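Local atomic coordinates of putative cell adhesion protein (Bacteroides fragilis, PDB entry 4H40), a protein that probably serves as a fimbrillin-like subunit of a pilus in cell adhesion. Residues 186-191 / 310-315; 274-279 / 303-308. One frame throughout, in Å; residues are numbered along the deposited sequence.

Contact 1: 186-191 / 310-315; sequences FTVRAG and TVLTWQ
Val188 meets Leu312, and Arg189 meets Gln315, in a contact between next-but-one strands of a fimbrillin-like β-sandwich. Strand 296-305 lies between the two, parallel to 177-190 and antiparallel to 310-321, which accounts for the absence of hydrogen bonds between the segments and for the 8.9 Å between the CA atoms of Val188 and Trp314. The principle illustrated is that strands separated by a third can still meet through side chains on both faces of a sheet. On the inner face, CG1 of Val188 approaches CD1 of Leu312 at 4.4 Å, a loose apolar touch. Leu312 swings its CG anti to the backbone N (chi1 -170°), which brings its end nearer Val188; Leu271 of the facing sheet packs on both. Along its far edge, 310-315 continues into an antiparallel ladder with a strand of the second subunit, so the sheet runs across the interface. On the outer face, Arg189 is extended from CG to NE and reaches over the middle strand to Gln315. The two side chains cross at about a right angle, guanidinium and amide planes 89° apart, with Arg189 NH1 4.1 Å from Gln315 NE2.

Contact 2: 274-279 / 303-308; sequences KVNGNP and VKISNG
Val275 and Val303 meet at one end of a β-sandwich, where the hairpin joining strands 266-275 and 278-287 of one sheet faces the last residues of strand 296-305 in the other. The example shows how a tight hairpin can close the end of a sandwich core while its polar turn residue serves a neighbouring loop. The apolar part is a tip-to-tip meeting: CG1 of Val303 lies 3.8 Å from CG2 of Val275 and 3.9 Å from CG1 of Val275, so that one methyl faces both branches of its partner. In Val303 that methyl stands opposite the backbone N about the first side-chain bond (chi1 -176°). Tyr282 and Val194 pack against both valines. Beside them, ND2 of Asn276 comes to 4.3 Å from CD1 of Ile305, a marginal approach of an amide to a methyl group.

No hydrogen bond crosses between the segments; the polar bonds hold the hairpin in shape and fasten it to its own surroundings. Val275 to Asn278 form a type I' turn, closed by two hydrogen bonds: Val275 N to Asn278 O, 3.0 Å, and Asn278 N to Val275 O, 2.9 Å. Asn276 and Gly277 fill its two central positions with positive phi. The Asn276 amide ties this turn to the loop before strand 197-207, OD1 accepting from the N atoms of His195 and Thr196 and ND2 donating to Gly193 O.

Strand 296-305 is the element the two contacts share: it is the middle strand bridged in contact 1 and supplies one side of contact 2, and the centres of the two lie 11 Å apart. Probable backbone hydrogen bonds join them, Gly191 N to Val303 O at 2.9 Å and Val311 N to Lys304 O at 2.8 Å. The apolar parts are continuous too. Val303 turns CG1 to the hairpin and CG2 to Leu312, whose CD1 lies 3.5 Å from that CG2. Contact 1 thus extends within a sheet and contact 2 across to the facing one. Both also touch the second subunit, contact 2 where Asn307 packs on Arg34 of that chain.

Contact 1: 186-191 / 310-315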
# COMPACT_ATOMS: atom_id res chain seq x y z
N PHE B 186 7.90 -9.82 -7.22
CA PHE B 186 6.86 -9.24 -8.04
C PHE B 186 6.27 -10.34 -8.94
O PHE B 186 7.01 -11.01 -9.68
CB PHE B 186 7.40 -8.05 -8.87
CG PHE B 186 8.17 -7.05 -8.02
CD1 PHE B 186 7.52 -6.02 -7.34
CD2 PHE B 186 9.54 -7.16 -7.86
CE1 PHE B 186 8.21 -5.16 -6.52
CE2 PHE B 186 10.24 -6.29 -7.02
CZ PHE B 186 9.57 -5.31 -6.34
N THR B 187 4.96 -10.59 -8.78
CA THR B 187 4.18 -11.46 -9.63
C THR B 187 3.38 -10.51 -10.51
O THR B 187 2.65 -9.66 -9.97
CB THR B 187 3.31 -12.43 -8.82
OG1 THR B 187 4.15 -13.23 -7.97
CG2 THR B 187 2.48 -13.34 -9.70
N VAL B 188 3.62 -10.56 -11.84
CA VAL B 188 2.90 -9.71 -12.82
C VAL B 188 1.92 -10.58 -13.58
O VAL B 188 2.34 -11.48 -14.32
CB VAL B 188 3.82 -8.94 -13.79
CG1 VAL B 188 3.00 -8.00 -14.66
CG2 VAL B 188 4.92 -8.19 -13.05
N ARG B 189 0.62 -10.36 -13.38
CA ARG B 189 -0.43 -11.13 -14.03
C ARG B 189 -0.88 -10.51 -15.34
O ARG B 189 -0.85 -9.29 -15.49
CB ARG B 189 -1.63 -11.25 -13.10
CG ARG B 189 -1.44 -12.17 -11.92
CD ARG B 189 -2.69 -12.18 -11.08
NE ARG B 189 -2.57 -13.05 -9.92
CZ ARG B 189 -3.25 -12.89 -8.78
NH1 ARG B 189 -4.11 -11.88 -8.64
NH2 ARG B 189 -3.06 -13.73 -7.77
N ALA B 190 -1.31 -11.35 -16.29
CA ALA B 190 -1.84 -10.91 -17.58
C ALA B 190 -3.36 -10.79 -17.44
O ALA B 190 -4.06 -11.81 -17.33
CB ALA B 190 -1.47 -11.91 -18.66
N GLY B 191 -3.82 -9.55 -17.32
CA GLY B 191 -5.22 -9.23 -17.12
C GLY B 191 -6.01 -9.07 -18.40
O GLY B 191 -5.61 -9.57 -19.46
N THR B 310 -3.12 0.92 -21.40
CA THR B 310 -2.65 -0.18 -20.57
C THR B 310 -2.35 0.37 -19.16
O THR B 310 -1.68 1.40 -19.04
CB THR B 310 -1.43 -0.89 -21.21
OG1 THR B 310 -0.25 -0.16 -20.92
CG2 THR B 310 -1.55 -1.04 -22.71
N VAL B 311 -2.84 -0.30 -18.11
CA VAL B 311 -2.58 0.09 -16.72
C VAL B 311 -2.02 -1.08 -15.90
O VAL B 311 -2.27 -2.25 -16.22
CB VAL B 311 -3.78 0.73 -15.97
CG1 VAL B 311 -3.98 2.15 -16.42
CG2 VAL B 311 -5.06 -0.08 -16.11
N LEU B 312 -1.24 -0.75 -14.89
CA LEU B 312 -0.75 -1.67 -13.92
C LEU B 312 -1.45 -1.37 -12.62
O LEU B 312 -1.46 -0.22 -12.18
CB LEU B 312 0.77 -1.61 -13.76
CG LEU B 312 1.34 -2.74 -12.91
CD1 LEU B 312 1.60 -3.96 -13.73
CD2 LEU B 312 2.56 -2.33 -12.18
N THR B 313 -2.11 -2.37 -12.05
CA THR B 313 -2.76 -2.30 -10.75
C THR B 313 -2.00 -3.19 -9.80
O THR B 313 -1.69 -4.32 -10.17
CB THR B 313 -4.26 -2.74 -10.77
OG1 THR B 313 -4.31 -4.15 -11.00
CG2 THR B 313 -5.10 -2.01 -11.78
N TRP B 314 -1.75 -2.74 -8.59
CA TRP B 314 -1.11 -3.66 -7.68
C TRP B 314 -1.75 -3.63 -6.31
O TRP B 314 -2.54 -2.76 -5.98
CB TRP B 314 0.42 -3.50 -7.60
CG TRP B 314 0.89 -2.32 -6.83
CD1 TRP B 314 1.34 -2.30 -5.54
CD2 TRP B 314 1.08 -1.00 -7.34
NE1 TRP B 314 1.79 -1.04 -5.21
CE2 TRP B 314 1.61 -0.21 -6.29
CE3 TRP B 314 0.80 -0.39 -8.58
CZ2 TRP B 314 1.89 1.16 -6.45
CZ3 TRP B 314 1.09 0.96 -8.74
CH2 TRP B 314 1.61 1.73 -7.68
N GLN B 315 -1.45 -4.68 -5.57
CA GLN B 315 -1.86 -4.94 -4.22
C GLN B 315 -0.70 -5.59 -3.48
O GLN B 315 0.17 -6.27 -4.06
CB GLN B 315 -3.12 -5.79 -4.19
CG GLN B 315 -3.05 -7.08 -5.02
CD GLN B 315 -4.42 -7.61 -5.41
OE1 GLN B 315 -5.47 -6.97 -5.22
NE2 GLN B 315 -4.42 -8.80 -6.01

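Contact 2: 274-279 / 303-308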
# COMPACT_ATOMS: atom_id res chain seq x y z
N LYS B 274 6.89 -6.01 -22.07
CA LYS B 274 6.42 -6.07 -23.44
C LYS B 274 5.00 -6.61 -23.39
O LYS B 274 4.82 -7.81 -23.27
CB LYS B 274 7.35 -6.92 -24.31
CG LYS B 274 7.20 -6.70 -25.80
CD LYS B 274 8.22 -7.54 -26.53
CE LYS B 274 8.39 -7.10 -27.96
NZ LYS B 274 9.27 -8.05 -28.70
N VAL B 275 4.02 -5.73 -23.41
CA VAL B 275 2.59 -6.08 -23.35
C VAL B 275 2.04 -6.11 -24.78
O VAL B 275 2.15 -5.12 -25.50
CB VAL B 275 1.79 -5.12 -22.44
CG1 VAL B 275 0.34 -5.57 -22.30
CG2 VAL B 275 2.44 -5.01 -21.06
N ASN B 276 1.49 -7.26 -25.19
CA ASN B 276 0.93 -7.50 -26.52
C ASN B 276 1.87 -7.00 -27.64
O ASN B 276 1.40 -6.42 -28.63
CB ASN B 276 -0.46 -6.88 -26.65
CG ASN B 276 -1.49 -7.51 -25.75
OD1 ASN B 276 -1.36 -8.66 -25.31
ND2 ASN B 276 -2.56 -6.78 -25.49
N GLY B 277 3.17 -7.25 -27.48
CA GLY B 277 4.21 -6.89 -28.44
C GLY B 277 4.73 -5.47 -28.37
O GLY B 277 5.70 -5.15 -29.06
N ASN B 278 4.11 -4.59 -27.56
CA ASN B 278 4.56 -3.20 -27.45
C ASN B 278 5.30 -2.96 -26.14
O ASN B 278 4.83 -3.40 -25.08
CB ASN B 278 3.38 -2.22 -27.57
CG ASN B 278 2.29 -2.61 -28.54
OD1 ASN B 278 1.15 -2.89 -28.12
ND2 ASN B 278 2.59 -2.63 -29.84
N PRO B 279 6.45 -2.23 -26.17
CA PRO B 279 7.17 -1.94 -24.91
C PRO B 279 6.42 -0.94 -24.05
O PRO B 279 5.89 0.06 -24.56
CB PRO B 279 8.50 -1.34 -25.40
CG PRO B 279 8.57 -1.64 -26.86
CD PRO B 279 7.14 -1.63 -27.31
N VAL B 303 -1.55 -6.37 -15.21
CA VAL B 303 -1.54 -5.49 -16.39
C VAL B 303 -2.91 -5.62 -17.07
O VAL B 303 -3.31 -6.72 -17.43
CB VAL B 303 -0.37 -5.79 -17.36
CG1 VAL B 303 -0.34 -4.79 -18.51
CG2 VAL B 303 0.95 -5.75 -16.62
N LYS B 304 -3.65 -4.51 -17.17
CA LYS B 304 -5.00 -4.45 -17.75
C LYS B 304 -5.07 -3.50 -18.92
O LYS B 304 -4.29 -2.54 -18.95
CB LYS B 304 -5.99 -3.94 -16.68
CG LYS B 304 -6.51 -4.99 -15.72
CD LYS B 304 -7.33 -4.38 -14.59
CE LYS B 304 -7.56 -5.38 -13.48
NZ LYS B 304 -8.08 -4.75 -12.24
N ILE B 305 -6.03 -3.70 -19.83
CA ILE B 305 -6.39 -2.76 -20.91
C ILE B 305 -7.76 -2.18 -20.53
O ILE B 305 -8.74 -2.94 -20.48
CB ILE B 305 -6.39 -3.36 -22.35
CG1 ILE B 305 -5.18 -4.28 -22.66
CG2 ILE B 305 -6.62 -2.26 -23.41
CD1 ILE B 305 -3.81 -3.65 -22.77
N SER B 306 -7.82 -0.86 -20.21
CA SER B 306 -9.07 -0.19 -19.83
C SER B 306 -9.92 0.18 -21.05
O SER B 306 -11.13 -0.11 -21.07
CB SER B 306 -8.80 1.04 -18.98
OG SER B 306 -8.62 0.64 -17.63
N ASN B 307 -9.29 0.77 -22.06
CA ASN B 307 -9.92 1.12 -23.33
C ASN B 307 -8.94 0.70 -24.42
O ASN B 307 -9.09 -0.38 -25.01
CB ASN B 307 -10.31 2.62 -23.41
CG ASN B 307 -9.54 3.57 -22.53
OD1 ASN B 307 -8.54 4.16 -22.96
ND2 ASN B 307 -9.98 3.72 -21.29
N GLY B 308 -7.91 1.52 -24.60
CA GLY B 308 -6.79 1.29 -25.50
C GLY B 308 -5.54 1.42 -24.66
O GLY B 308 -4.47 0.90 -25.00